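Geranylgeranyl pyrophosphate synthetase (Pyrococcus horikoshii, PDB 1WY0) probably catalyses the chain-elongating condensation of isopentenyl diphosphate with allylic diphosphates to make geranylgeranyl diphosphate. Local coordinates at residues A[24-29]-A[118-123]; A[55-60]-A[328-333]; A[69-74]-A[126-131]; A[215-220]-A[306-311]; A[243-248]-A[300-305]. All blocks are in the same frame, centred on the assembly; numbering follows the deposited sequence.

Contact 1: residues A[24-29]-A[118-123]; sequences ELIPEK and FSKAFE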
# COMPACT_ATOMS: atom_id res chain seq x y z
N GLU A 24 19.26 -1.75 1.70
CA GLU A 24 19.69 -0.63 2.50
C GLU A 24 18.41 0.14 2.82
O GLU A 24 18.35 0.91 3.77
CB GLU A 24 20.71 0.25 1.77
CG GLU A 24 20.16 1.28 0.81
CD GLU A 24 21.25 2.20 0.30
OE1 GLU A 24 22.35 1.69 -0.00
OE2 GLU A 24 21.01 3.43 0.20
N LEU A 25 17.39 -0.09 1.99
CA LEU A 25 16.08 0.52 2.18
C LEU A 25 15.30 -0.32 3.20
O LEU A 25 14.60 0.23 4.04
CB LEU A 25 15.31 0.58 0.86
CG LEU A 25 15.60 1.74 -0.11
CD1 LEU A 25 14.82 1.52 -1.38
CD2 LEU A 25 15.20 3.07 0.52
N ILE A 26 15.42 -1.64 3.11
CA ILE A 26 14.75 -2.52 4.05
C ILE A 26 15.78 -3.37 4.78
O ILE A 26 15.97 -4.55 4.50
CB ILE A 26 13.69 -3.44 3.36
CG1 ILE A 26 14.31 -4.27 2.23
CG2 ILE A 26 12.56 -2.60 2.77
CD1 ILE A 26 13.34 -5.23 1.59
N PRO A 27 16.48 -2.75 5.74
CA PRO A 27 17.48 -3.41 6.58
C PRO A 27 16.84 -4.06 7.81
O PRO A 27 15.65 -3.95 8.07
CB PRO A 27 18.48 -2.34 7.02
CG PRO A 27 17.62 -1.09 7.18
CD PRO A 27 16.46 -1.35 6.10
N GLU A 28 17.67 -4.80 8.56
CA GLU A 28 17.17 -5.45 9.77
C GLU A 28 17.12 -4.47 10.95
O GLU A 28 18.03 -4.37 11.76
CB GLU A 28 18.10 -6.62 10.10
CG GLU A 28 18.60 -7.35 8.86
CD GLU A 28 19.67 -8.34 9.25
OE1 GLU A 28 20.81 -7.94 9.41
OE2 GLU A 28 19.34 -9.52 9.38
N LYS A 29 16.02 -3.70 11.00
CA LYS A 29 15.88 -2.70 12.05
C LYS A 29 14.49 -2.74 12.69
O LYS A 29 13.60 -3.47 12.27
CB LYS A 29 16.12 -1.32 11.44
CG LYS A 29 15.16 -1.01 10.29
CD LYS A 29 14.74 0.46 10.26
CE LYS A 29 15.13 1.15 8.95
NZ LYS A 29 14.39 2.40 8.82
N PHE A 118 5.58 -1.20 -0.33
CA PHE A 118 5.01 -0.22 -1.28
C PHE A 118 5.53 1.18 -0.95
O PHE A 118 5.95 1.93 -1.83
CB PHE A 118 3.47 -0.23 -1.22
CG PHE A 118 2.81 0.43 -2.41
CD1 PHE A 118 3.45 0.48 -3.63
CD2 PHE A 118 1.54 0.98 -2.32
CE1 PHE A 118 2.86 1.07 -4.73
CE2 PHE A 118 0.93 1.58 -3.45
CZ PHE A 118 1.60 1.62 -4.65
N SER A 119 5.48 1.53 0.33
CA SER A 119 5.98 2.81 0.81
C SER A 119 7.47 2.97 0.45
O SER A 119 7.92 4.05 0.07
CB SER A 119 5.80 2.88 2.33
OG SER A 119 6.30 4.09 2.85
N LYS A 120 8.24 1.89 0.58
CA LYS A 120 9.65 2.12 0.30
C LYS A 120 9.94 2.20 -1.20
O LYS A 120 10.89 2.82 -1.65
CB LYS A 120 10.45 0.97 0.93
CG LYS A 120 10.37 0.98 2.45
CD LYS A 120 11.65 1.50 3.10
CE LYS A 120 11.54 1.62 4.63
NZ LYS A 120 12.67 2.38 5.15
N ALA A 121 9.07 1.68 -2.06
CA ALA A 121 9.22 1.89 -3.49
C ALA A 121 9.26 3.39 -3.79
O ALA A 121 10.04 3.85 -4.62
CB ALA A 121 8.07 1.22 -4.24
N PHE A 122 8.39 4.15 -3.13
CA PHE A 122 8.37 5.58 -3.36
C PHE A 122 9.51 6.27 -2.61
O PHE A 122 9.98 7.34 -2.99
CB PHE A 122 7.03 6.13 -2.88
CG PHE A 122 5.96 5.78 -3.87
CD1 PHE A 122 5.81 6.54 -5.02
CD2 PHE A 122 5.11 4.70 -3.63
CE1 PHE A 122 4.82 6.21 -5.94
CE2 PHE A 122 4.12 4.39 -4.55
CZ PHE A 122 3.97 5.14 -5.71
N GLU A 123 10.02 5.67 -1.54
CA GLU A 123 11.16 6.31 -0.95
C GLU A 123 12.34 6.10 -1.85
O GLU A 123 13.21 6.96 -1.97
CB GLU A 123 11.44 5.67 0.40
CG GLU A 123 12.44 6.49 1.20
CD GLU A 123 13.08 5.63 2.26
OE1 GLU A 123 12.38 4.84 2.88
OE2 GLU A 123 14.28 5.77 2.48
O HOH W 1 12.28 3.46 7.82

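Contact 2: residues A[55-60]-A[328-333]; sequences LTSTEA and MDLELL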
# COMPACT_ATOMS: atom_id res chain seq x y z
N LEU A 55 17.34 -0.82 -16.09
CA LEU A 55 18.73 -0.46 -16.40
C LEU A 55 19.10 -0.78 -17.84
O LEU A 55 19.82 -0.02 -18.48
CB LEU A 55 19.68 -1.18 -15.44
CG LEU A 55 19.40 -0.96 -13.95
CD1 LEU A 55 20.42 -1.70 -13.11
CD2 LEU A 55 19.42 0.53 -13.65
N THR A 56 18.62 -1.91 -18.36
CA THR A 56 18.93 -2.29 -19.73
C THR A 56 18.23 -1.37 -20.71
O THR A 56 18.76 -1.09 -21.79
CB THR A 56 18.51 -3.75 -20.03
OG1 THR A 56 19.17 -4.63 -19.12
CG2 THR A 56 18.91 -4.13 -21.45
N SER A 57 17.05 -0.89 -20.35
CA SER A 57 16.30 0.01 -21.22
C SER A 57 16.93 1.38 -21.29
O SER A 57 16.87 2.05 -22.33
CB SER A 57 14.85 0.14 -20.75
OG SER A 57 14.08 -0.98 -21.15
N THR A 58 17.55 1.80 -20.19
CA THR A 58 18.23 3.09 -20.19
C THR A 58 19.51 3.06 -21.03
O THR A 58 20.11 4.08 -21.35
CB THR A 58 18.56 3.46 -18.74
OG1 THR A 58 17.35 3.56 -17.99
CG2 THR A 58 19.28 4.81 -18.69
N GLU A 59 19.95 1.83 -21.35
CA GLU A 59 21.16 1.69 -22.15
C GLU A 59 20.84 1.57 -23.64
O GLU A 59 21.66 1.82 -24.51
CB GLU A 59 21.91 0.44 -21.68
CG GLU A 59 23.22 0.22 -22.43
CD GLU A 59 23.94 -0.99 -21.86
OE1 GLU A 59 24.93 -1.41 -22.45
OE2 GLU A 59 23.50 -1.49 -20.84
N ALA A 60 19.60 1.13 -23.92
CA ALA A 60 19.20 0.97 -25.31
C ALA A 60 18.81 2.31 -25.93
O ALA A 60 18.48 2.41 -27.11
CB ALA A 60 18.00 0.02 -25.35
N MET A 328 20.17 -6.02 -27.53
CA MET A 328 20.39 -7.45 -27.72
C MET A 328 19.77 -8.24 -26.57
O MET A 328 18.97 -9.15 -26.78
CB MET A 328 21.90 -7.73 -27.81
CG MET A 328 22.24 -9.19 -28.02
SD MET A 328 21.36 -9.87 -29.43
CE MET A 328 22.56 -9.57 -30.77
N ASP A 329 20.14 -7.88 -25.34
CA ASP A 329 19.61 -8.57 -24.18
C ASP A 329 18.09 -8.48 -24.10
O ASP A 329 17.43 -9.46 -23.76
CB ASP A 329 20.24 -8.01 -22.90
CG ASP A 329 21.74 -8.25 -22.83
OD1 ASP A 329 22.18 -9.36 -23.21
OD2 ASP A 329 22.47 -7.35 -22.38
N LEU A 330 17.53 -7.32 -24.43
CA LEU A 330 16.09 -7.15 -24.40
C LEU A 330 15.42 -8.04 -25.43
O LEU A 330 14.27 -8.44 -25.26
CB LEU A 330 15.71 -5.69 -24.67
CG LEU A 330 16.10 -4.63 -23.63
CD1 LEU A 330 15.52 -3.29 -24.03
CD2 LEU A 330 15.58 -5.04 -22.25
N GLU A 331 16.13 -8.35 -26.51
CA GLU A 331 15.57 -9.22 -27.53
C GLU A 331 15.72 -10.66 -27.09
O GLU A 331 14.82 -11.48 -27.29
CB GLU A 331 16.27 -9.01 -28.88
CG GLU A 331 15.70 -7.87 -29.70
CD GLU A 331 16.32 -7.78 -31.08
OE1 GLU A 331 17.43 -8.32 -31.27
OE2 GLU A 331 15.69 -7.17 -31.97
N LEU A 332 16.87 -10.98 -26.51
CA LEU A 332 17.10 -12.33 -26.04
C LEU A 332 16.13 -12.69 -24.91
O LEU A 332 15.51 -13.75 -24.94
CB LEU A 332 18.55 -12.49 -25.56
CG LEU A 332 19.62 -12.61 -26.65
CD1 LEU A 332 20.98 -12.90 -26.03
CD2 LEU A 332 19.23 -13.74 -27.60
N LEU A 333 15.99 -11.80 -23.94
CA LEU A 333 15.09 -12.02 -22.81
C LEU A 333 13.69 -12.32 -23.31
O LEU A 333 13.09 -13.33 -22.95
CB LEU A 333 15.07 -10.78 -21.91
CG LEU A 333 14.20 -10.81 -20.65
CD1 LEU A 333 14.69 -11.89 -19.68
CD2 LEU A 333 14.26 -9.45 -20.00

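Contact 3: residues A[69-74]-A[126-131]; sequences IYPAVA and ARAEIP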
# COMPACT_ATOMS: atom_id res chain seq x y z
N ILE A 69 19.10 3.34 -11.05
CA ILE A 69 19.17 2.27 -10.04
C ILE A 69 18.03 2.35 -9.02
O ILE A 69 17.29 1.41 -8.76
CB ILE A 69 20.52 2.36 -9.32
CG1 ILE A 69 21.66 1.98 -10.27
CG2 ILE A 69 20.54 1.35 -8.16
CD1 ILE A 69 21.53 0.55 -10.80
N TYR A 70 17.83 3.50 -8.37
CA TYR A 70 16.75 3.60 -7.40
C TYR A 70 15.36 3.47 -8.03
O TYR A 70 14.45 2.92 -7.42
CB TYR A 70 16.85 4.91 -6.61
CG TYR A 70 17.77 4.80 -5.42
CD1 TYR A 70 19.09 5.21 -5.50
CD2 TYR A 70 17.31 4.29 -4.21
CE1 TYR A 70 19.94 5.11 -4.40
CE2 TYR A 70 18.14 4.19 -3.10
CZ TYR A 70 19.46 4.61 -3.20
OH TYR A 70 20.29 4.52 -2.10
N PRO A 71 15.18 3.99 -9.26
CA PRO A 71 13.87 3.85 -9.89
C PRO A 71 13.60 2.39 -10.24
O PRO A 71 12.45 1.95 -10.27
CB PRO A 71 14.01 4.73 -11.14
CG PRO A 71 14.87 5.83 -10.64
CD PRO A 71 15.94 5.08 -9.88
N ALA A 72 14.67 1.64 -10.51
CA ALA A 72 14.55 0.23 -10.83
C ALA A 72 14.24 -0.50 -9.52
O ALA A 72 13.47 -1.45 -9.49
CB ALA A 72 15.85 -0.30 -11.41
N VAL A 73 14.84 -0.03 -8.44
CA VAL A 73 14.61 -0.61 -7.13
C VAL A 73 13.14 -0.42 -6.75
O VAL A 73 12.51 -1.33 -6.21
CB VAL A 73 15.52 0.03 -6.06
CG1 VAL A 73 15.07 -0.37 -4.66
CG2 VAL A 73 16.96 -0.41 -6.29
N ALA A 74 12.61 0.75 -7.06
CA ALA A 74 11.22 1.09 -6.76
C ALA A 74 10.32 0.03 -7.37
O ALA A 74 9.43 -0.53 -6.71
CB ALA A 74 10.89 2.46 -7.34
N ALA A 126 12.09 8.72 -4.60
CA ALA A 126 12.54 10.02 -4.13
C ALA A 126 14.07 10.13 -4.14
O ALA A 126 14.61 11.15 -4.56
CB ALA A 126 12.00 10.27 -2.72
N ARG A 127 14.77 9.08 -3.69
CA ARG A 127 16.23 9.08 -3.67
C ARG A 127 16.89 9.13 -5.05
O ARG A 127 18.10 9.28 -5.15
CB ARG A 127 16.76 7.84 -2.94
CG ARG A 127 16.47 7.80 -1.46
CD ARG A 127 17.25 6.67 -0.81
NE ARG A 127 17.01 6.58 0.63
CZ ARG A 127 17.64 5.73 1.43
NH1 ARG A 127 18.55 4.91 0.94
NH2 ARG A 127 17.35 5.70 2.72
N ALA A 128 16.11 9.00 -6.12
CA ALA A 128 16.67 9.02 -7.46
C ALA A 128 17.43 10.32 -7.72
O ALA A 128 17.09 11.37 -7.18
CB ALA A 128 15.56 8.85 -8.50
N GLU A 129 18.46 10.23 -8.56
CA GLU A 129 19.29 11.38 -8.91
C GLU A 129 19.02 11.76 -10.37
O GLU A 129 19.80 11.41 -11.25
CB GLU A 129 20.78 11.06 -8.78
CG GLU A 129 21.21 9.69 -9.29
CD GLU A 129 21.25 8.64 -8.19
OE1 GLU A 129 21.07 9.01 -7.01
OE2 GLU A 129 21.44 7.45 -8.52
N ILE A 130 17.93 12.47 -10.61
CA ILE A 130 17.60 12.85 -11.98
C ILE A 130 16.95 14.23 -12.04
O ILE A 130 16.48 14.74 -11.02
CB ILE A 130 16.66 11.81 -12.62
CG1 ILE A 130 15.46 11.57 -11.70
CG2 ILE A 130 17.42 10.51 -12.85
CD1 ILE A 130 14.49 10.53 -12.24
N PRO A 131 16.93 14.85 -13.24
CA PRO A 131 16.34 16.17 -13.42
C PRO A 131 14.90 16.18 -12.93
O PRO A 131 14.18 15.19 -13.10
CB PRO A 131 16.42 16.38 -14.93
CG PRO A 131 17.51 15.52 -15.47
CD PRO A 131 17.50 14.35 -14.51

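Contact 4: residues A[215-220]-A[306-311]; sequences QIWDDV and IAKDMI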
# COMPACT_ATOMS: atom_id res chain seq x y z
N GLN A 215 3.32 -14.34 -18.59
CA GLN A 215 2.29 -15.01 -17.82
C GLN A 215 1.54 -16.05 -18.65
O GLN A 215 1.30 -17.16 -18.20
CB GLN A 215 1.30 -13.99 -17.24
CG GLN A 215 0.32 -14.62 -16.26
CD GLN A 215 1.05 -15.32 -15.12
OE1 GLN A 215 1.79 -14.70 -14.36
NE2 GLN A 215 0.84 -16.63 -15.00
N ILE A 216 1.18 -15.69 -19.88
CA ILE A 216 0.47 -16.62 -20.75
C ILE A 216 1.29 -17.89 -20.99
O ILE A 216 0.75 -18.99 -20.99
CB ILE A 216 0.15 -16.00 -22.13
CG1 ILE A 216 -0.87 -14.87 -21.98
CG2 ILE A 216 -0.38 -17.08 -23.09
CD1 ILE A 216 -0.99 -14.00 -23.23
N TRP A 217 2.60 -17.73 -21.18
CA TRP A 217 3.47 -18.87 -21.40
C TRP A 217 3.60 -19.73 -20.14
O TRP A 217 3.75 -20.95 -20.22
CB TRP A 217 4.86 -18.40 -21.87
CG TRP A 217 5.73 -19.51 -22.36
CD1 TRP A 217 6.82 -20.05 -21.73
CD2 TRP A 217 5.59 -20.23 -23.59
NE1 TRP A 217 7.36 -21.06 -22.49
CE2 TRP A 217 6.62 -21.19 -23.64
CE3 TRP A 217 4.68 -20.16 -24.66
CZ2 TRP A 217 6.78 -22.07 -24.72
CZ3 TRP A 217 4.83 -21.03 -25.73
CH2 TRP A 217 5.88 -21.98 -25.75
N ASP A 218 3.54 -19.09 -18.97
CA ASP A 218 3.61 -19.83 -17.72
C ASP A 218 2.38 -20.70 -17.58
O ASP A 218 2.48 -21.86 -17.18
CB ASP A 218 3.70 -18.88 -16.51
CG ASP A 218 5.11 -18.44 -16.23
OD1 ASP A 218 6.01 -18.88 -16.97
OD2 ASP A 218 5.31 -17.65 -15.28
N ASP A 219 1.22 -20.14 -17.91
CA ASP A 219 -0.02 -20.89 -17.83
C ASP A 219 0.03 -22.07 -18.80
O ASP A 219 -0.49 -23.14 -18.49
CB ASP A 219 -1.21 -19.99 -18.13
CG ASP A 219 -1.39 -18.90 -17.08
OD1 ASP A 219 -0.76 -19.02 -16.01
OD2 ASP A 219 -2.16 -17.94 -17.31
N VAL A 220 0.65 -21.87 -19.96
CA VAL A 220 0.78 -22.92 -20.97
C VAL A 220 1.66 -24.05 -20.44
O VAL A 220 1.31 -25.22 -20.55
CB VAL A 220 1.44 -22.39 -22.27
CG1 VAL A 220 1.91 -23.56 -23.12
CG2 VAL A 220 0.45 -21.52 -23.05
N ILE A 306 -0.54 -16.82 -29.28
CA ILE A 306 -0.73 -15.44 -28.87
C ILE A 306 0.52 -14.94 -28.18
O ILE A 306 1.00 -13.84 -28.45
CB ILE A 306 -1.92 -15.31 -27.90
CG1 ILE A 306 -3.22 -15.48 -28.68
CG2 ILE A 306 -1.88 -13.97 -27.20
CD1 ILE A 306 -3.30 -14.63 -29.94
N ALA A 307 1.06 -15.77 -27.29
CA ALA A 307 2.27 -15.41 -26.56
C ALA A 307 3.44 -15.17 -27.51
O ALA A 307 4.15 -14.17 -27.39
CB ALA A 307 2.62 -16.52 -25.57
N LYS A 308 3.63 -16.08 -28.47
CA LYS A 308 4.72 -15.94 -29.43
C LYS A 308 4.54 -14.69 -30.29
O LYS A 308 5.51 -13.97 -30.55
CB LYS A 308 4.81 -17.18 -30.32
CG LYS A 308 5.72 -18.27 -29.77
CD LYS A 308 5.11 -19.65 -29.91
CE LYS A 308 5.64 -20.36 -31.15
NZ LYS A 308 4.71 -21.44 -31.61
N ASP A 309 3.32 -14.44 -30.73
CA ASP A 309 3.07 -13.26 -31.54
C ASP A 309 3.44 -11.99 -30.78
O ASP A 309 4.14 -11.12 -31.31
CB ASP A 309 1.60 -13.19 -31.97
CG ASP A 309 1.24 -14.27 -32.97
OD1 ASP A 309 2.17 -14.88 -33.56
OD2 ASP A 309 0.03 -14.51 -33.18
N MET A 310 2.99 -11.88 -29.54
CA MET A 310 3.29 -10.70 -28.73
C MET A 310 4.80 -10.53 -28.57
O MET A 310 5.32 -9.42 -28.52
CB MET A 310 2.63 -10.83 -27.36
CG MET A 310 1.14 -10.58 -27.40
SD MET A 310 0.32 -11.09 -25.89
CE MET A 310 0.64 -9.67 -24.87
N ILE A 311 5.51 -11.66 -28.49
CA ILE A 311 6.95 -11.64 -28.36
C ILE A 311 7.54 -11.10 -29.67
O ILE A 311 8.44 -10.26 -29.65
CB ILE A 311 7.50 -13.07 -28.12
CG1 ILE A 311 7.24 -13.48 -26.67
CG2 ILE A 311 8.98 -13.12 -28.43
CD1 ILE A 311 7.50 -12.38 -25.66

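Contact 5: residues A[243-248]-A[300-305]; sequences KTLIVA and IDYAAE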
# COMPACT_ATOMS: atom_id res chain seq x y z
N LYS A 243 -8.22 -18.61 -13.91
CA LYS A 243 -8.66 -18.04 -15.18
C LYS A 243 -7.45 -17.62 -16.02
O LYS A 243 -6.81 -16.61 -15.74
CB LYS A 243 -9.55 -16.82 -14.96
CG LYS A 243 -11.04 -17.14 -14.87
CD LYS A 243 -11.40 -17.83 -13.58
CE LYS A 243 -12.88 -18.15 -13.54
NZ LYS A 243 -13.27 -18.70 -12.23
N THR A 244 -7.15 -18.42 -17.03
CA THR A 244 -6.03 -18.14 -17.92
C THR A 244 -6.59 -17.89 -19.32
O THR A 244 -7.80 -18.01 -19.54
CB THR A 244 -5.08 -19.33 -17.99
OG1 THR A 244 -5.66 -20.35 -18.81
CG2 THR A 244 -4.83 -19.90 -16.59
N LEU A 245 -5.73 -17.53 -20.27
CA LEU A 245 -6.18 -17.30 -21.64
C LEU A 245 -6.62 -18.60 -22.28
O LEU A 245 -7.47 -18.61 -23.17
CB LEU A 245 -5.05 -16.69 -22.48
CG LEU A 245 -5.35 -16.54 -23.97
CD1 LEU A 245 -6.69 -15.85 -24.18
CD2 LEU A 245 -4.22 -15.77 -24.63
N ILE A 246 -6.03 -19.71 -21.83
CA ILE A 246 -6.36 -21.03 -22.34
C ILE A 246 -7.80 -21.40 -21.97
O ILE A 246 -8.56 -21.89 -22.80
CB ILE A 246 -5.40 -22.09 -21.75
CG1 ILE A 246 -3.96 -21.71 -22.09
CG2 ILE A 246 -5.74 -23.47 -22.30
CD1 ILE A 246 -2.92 -22.44 -21.27
N VAL A 247 -8.16 -21.16 -20.72
CA VAL A 247 -9.50 -21.46 -20.24
C VAL A 247 -10.52 -20.51 -20.87
O VAL A 247 -11.66 -20.91 -21.14
CB VAL A 247 -9.53 -21.34 -18.70
CG1 VAL A 247 -10.94 -21.39 -18.20
CG2 VAL A 247 -8.73 -22.46 -18.08
N ALA A 248 -10.13 -19.26 -21.12
CA ALA A 248 -11.04 -18.31 -21.74
C ALA A 248 -11.33 -18.75 -23.18
O ALA A 248 -12.48 -18.69 -23.63
CB ALA A 248 -10.44 -16.91 -21.73
N ILE A 300 -4.94 -24.67 -25.83
CA ILE A 300 -3.56 -24.52 -25.38
C ILE A 300 -2.71 -23.91 -26.50
O ILE A 300 -2.06 -22.89 -26.31
CB ILE A 300 -2.95 -25.86 -24.93
CG1 ILE A 300 -3.77 -26.47 -23.79
CG2 ILE A 300 -1.53 -25.62 -24.46
CD1 ILE A 300 -3.21 -27.76 -23.22
N ASP A 301 -2.74 -24.54 -27.67
CA ASP A 301 -1.98 -24.06 -28.83
C ASP A 301 -2.33 -22.59 -29.11
O ASP A 301 -1.45 -21.77 -29.40
CB ASP A 301 -2.33 -24.94 -30.04
CG ASP A 301 -1.14 -25.19 -30.94
OD1 ASP A 301 -0.77 -24.28 -31.73
OD2 ASP A 301 -0.58 -26.31 -30.86
N TYR A 302 -3.61 -22.26 -29.01
CA TYR A 302 -4.06 -20.90 -29.24
C TYR A 302 -3.28 -19.91 -28.38
O TYR A 302 -2.70 -18.96 -28.90
CB TYR A 302 -5.55 -20.77 -28.90
CG TYR A 302 -6.04 -19.34 -28.82
CD1 TYR A 302 -6.39 -18.64 -29.98
CD2 TYR A 302 -6.14 -18.68 -27.59
CE1 TYR A 302 -6.83 -17.31 -29.90
CE2 TYR A 302 -6.56 -17.37 -27.51
CZ TYR A 302 -6.90 -16.68 -28.66
OH TYR A 302 -7.29 -15.37 -28.58
N ALA A 303 -3.27 -20.14 -27.06
CA ALA A 303 -2.57 -19.27 -26.12
C ALA A 303 -1.07 -19.23 -26.40
O ALA A 303 -0.42 -18.19 -26.26
CB ALA A 303 -2.83 -19.73 -24.69
N ALA A 304 -0.51 -20.37 -26.80
CA ALA A 304 0.92 -20.44 -27.11
C ALA A 304 1.26 -19.48 -28.26
O ALA A 304 2.26 -18.76 -28.21
CB ALA A 304 1.31 -21.87 -27.48
N GLU A 305 0.40 -19.47 -29.27
CA GLU A 305 0.60 -18.61 -30.44
C GLU A 305 0.46 -17.15 -30.08
O GLU A 305 1.25 -16.32 -30.54
CB GLU A 305 -0.41 -18.96 -31.54
CG GLU A 305 -0.13 -20.29 -32.21
CD GLU A 305 1.30 -20.75 -32.01
OE1 GLU A 305 2.23 -20.03 -32.43
OE2 GLU A 305 1.49 -21.84 -31.42

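Contact 1: residues A[24-29]-A[118-123]
Lys120 and Leu25 carry most of this contact. The lysine reaches from helix 107-126 to the C-terminal end of helix 3-25, where its NZ donates a hydrogen bond of 3.1 Å to Leu25 O. The donor lies in the carbonyl plane, at a C=O...N angle of 156°. Lys120 is bent at chi2 (-104°) and extended beyond it, which lays CD and CE close to the same carbonyl oxygen. Lys120 NZ also forms a salt bridge with Glu123 OE1 of its own helix, at 3.4 Å, with a weak hydrogen bond. A water accepts from Lys120 NZ at 2.9 Å and from Lys29 NZ at 2.6 Å. It bridges two ammonium groups that meet tip to tip and probably eases their repulsion. Leu25 and Glu123 pass alongside each other, pointing opposite ways, with Leu25 CD2 3.5 Å from Glu123 OE2. That carboxylate oxygen has its salt-bridge partner in Arg127. Ile26 adds a looser touch, its CG2 lying 4.2 Å from Lys120 CG. A methionine in place of Lys120 would probably leave Leu25 O without this donor and Glu123 OE1 without its lysine partner. Nearby, Phe122 stacks on Phe122 of the second subunit. The arrangement is a lysine bond to a carbonyl at a helix C-terminus, within the all-helical polyprenyl synthetase fold and beside its dimer interface.

Contact 2: residues A[55-60]-A[328-333]
Apolar packing makes up most of this contact, and Leu330 is at its centre. Thr56 and Leu330 meet end on, tip to tip, with Thr56 CG2 3.5 Å from Leu330 CD2. The methyl is placed by chi1 of -58°, which sets CG2 opposite the backbone N and turns OG1 back beside it. The other leucine branch, CD1, lies 4.3 Å from Ala60 CB. Thr56 CG2 also makes a looser contact with Asp329 CB, at 4.4 Å. Polar atoms take a lesser part, and no hydrogen bond joins the segments. Ser57 OG is 4.0 Å from Leu330 CD1, a plain van der Waals touch. The hydroxyls of Thr56 and Ser57 bond instead to Phe52 O and Val53 O of their own helix. Asp329 turns its carboxylate to a salt bridge with Arg10. The contact joins helix 49-57 to helix 325-336, close to the chain's C-terminus. Leu203 and Trp206 of helix 197-224 also pack on Leu330, and Leu7 of helix 3-25 touches Asp329.

Contact 3: residues A[69-74]-A[126-131]
Tyr70 and Arg127 pack side chain on side chain where the first turn of helix 69-90 meets the loop between helices 107-126 and 132-159. This is loop-on-helix packing in the all-helical polyprenyl synthetase fold, built on a CH-pi contact. Arg127 CB sits over one face of the tyrosine ring, 3.9 Å from the Tyr70 centroid and 14° off the ring normal. The arginine chain is extended from CG to NE, and this carries it along the ring toward the hydroxyl end. Its CD comes within 3.5 Å of Tyr70 CE2. The guanidinium does not lie flat on the ring: the two planes are 61° apart. Tyr70 OH meets the edge of the guanidinium near its plane, 3.5 Å from Arg127 NH1, a near approach with no hydrogen bond. The charged end is held by salt bridges to Glu24 and Glu123, which probably fix its rotation. At the edge of the tyrosine ring, Glu129 OE2 lies near the ring plane, 4.4 Å from Tyr70 CD1. Next to the tyrosine along the helix, the packing is small and apolar. The proline ring of Pro71 rests against the loop, with Pro71 CG 3.8 Å from Ala128 CB.

Contact 4: residues A[215-220]-A[306-311]
Ile216 of helix 197-224 packs on Ile306, Ala307 and Met310 of helix 299-315. Its branches divide the work. With chi1 at -67°, CG2 stands opposite the backbone N and meets Ala307 CB at 3.9 Å. The longer arm carries CD1 to Ile306 CG2, at 4.1 Å, and to Met310 SD, at 4.2 Å. Ile216 crosses the Met310 side chain at about a right angle.

The helices run nearly antiparallel; the axes of the two short segments cross at -151° and come within 9.6 Å. This is helix-on-helix packing in the all-helical polyprenyl synthetase fold, with Ala307 as a small residue facing the larger Ile216.

Trp217 adds apolar contacts through its six-membered ring. The ring is approached obliquely, by Ala307 CB at 4.3 Å from Trp217 CE3 and by Lys308 CD at 4.4 Å from Trp217 CZ3. Its indole NE1 bonds to Arg340 O, and the Lys308 ammonium pairs with Glu305.

No hydrogen bond crosses between the segments. Within helix 197-224, Gln215 NE2 donates to Asp219 OD1 at 3.0 Å, nearly in its own amide plane but from above the carboxylate plane. Asp219 OD1 also forms a salt bridge with Lys242.

Contact 5: residues A[243-248]-A[300-305]
Leu245 has chi1 at 173°, which swings CG opposite the backbone N and sends both methyls toward Tyr302 and Ala303. In Ile246, chi1 of -57° keeps CG1 beside the backbone N and directs CG2 toward Ile300. From these positions the two residues share the surface of helix 299-315. Leu245 CD1 meets the edge of the Tyr302 ring near its plane, 3.7 Å from Tyr302 CE2, and the two side chains cross at about a right angle. Leu245 CG also lies 4.1 Å from Ala303 CB. At Leu245, an alanine would probably open a gap between Ala303 and the Tyr302 ring edge and leave that ring with less to hold its rotation.

The contact lies at the start of helix 245-253, where Thr244 is the N-cap. Its OG1 accepts from Val247 N at 3.2 Å, and more weakly from Ile246 N. The cap gives partners to backbone N-H groups of the first turn, the turn that carries Leu245 and Ile246.

Ile246 packs tightly on the other helix: its CG1 is 3.5 Å from Ala303 CB, closer than usual for two carbons. Its CG2 lies 3.9 Å from Ile300 CG1. Val220 and Ile224 of helix 197-224 extend this apolar patch, touching Ile246 and Ile300. Tyr302 also stacks on the ring of His249.

Contacts 4 and 5 share helix 299-315. Their centres are 8 Å apart and they touch, with Ile216 and Val220 packing beside Ala303 and Ile246. Contacts 1 and 3 also touch, through the Glu24-Arg127 salt bridge, on the opposite side of the chain's centre. Contact 2 meets contact 3 through Leu55 and Ile69. Contacts 2 and 5 are buried and largely apolar, while contact 4 is apolar but only partly buried. Contact 3 is buried too, though Arg127 is exposed. Contact 1 is buried as well; it alone has a hydrogen bond across its segments, and it lies against the second subunit.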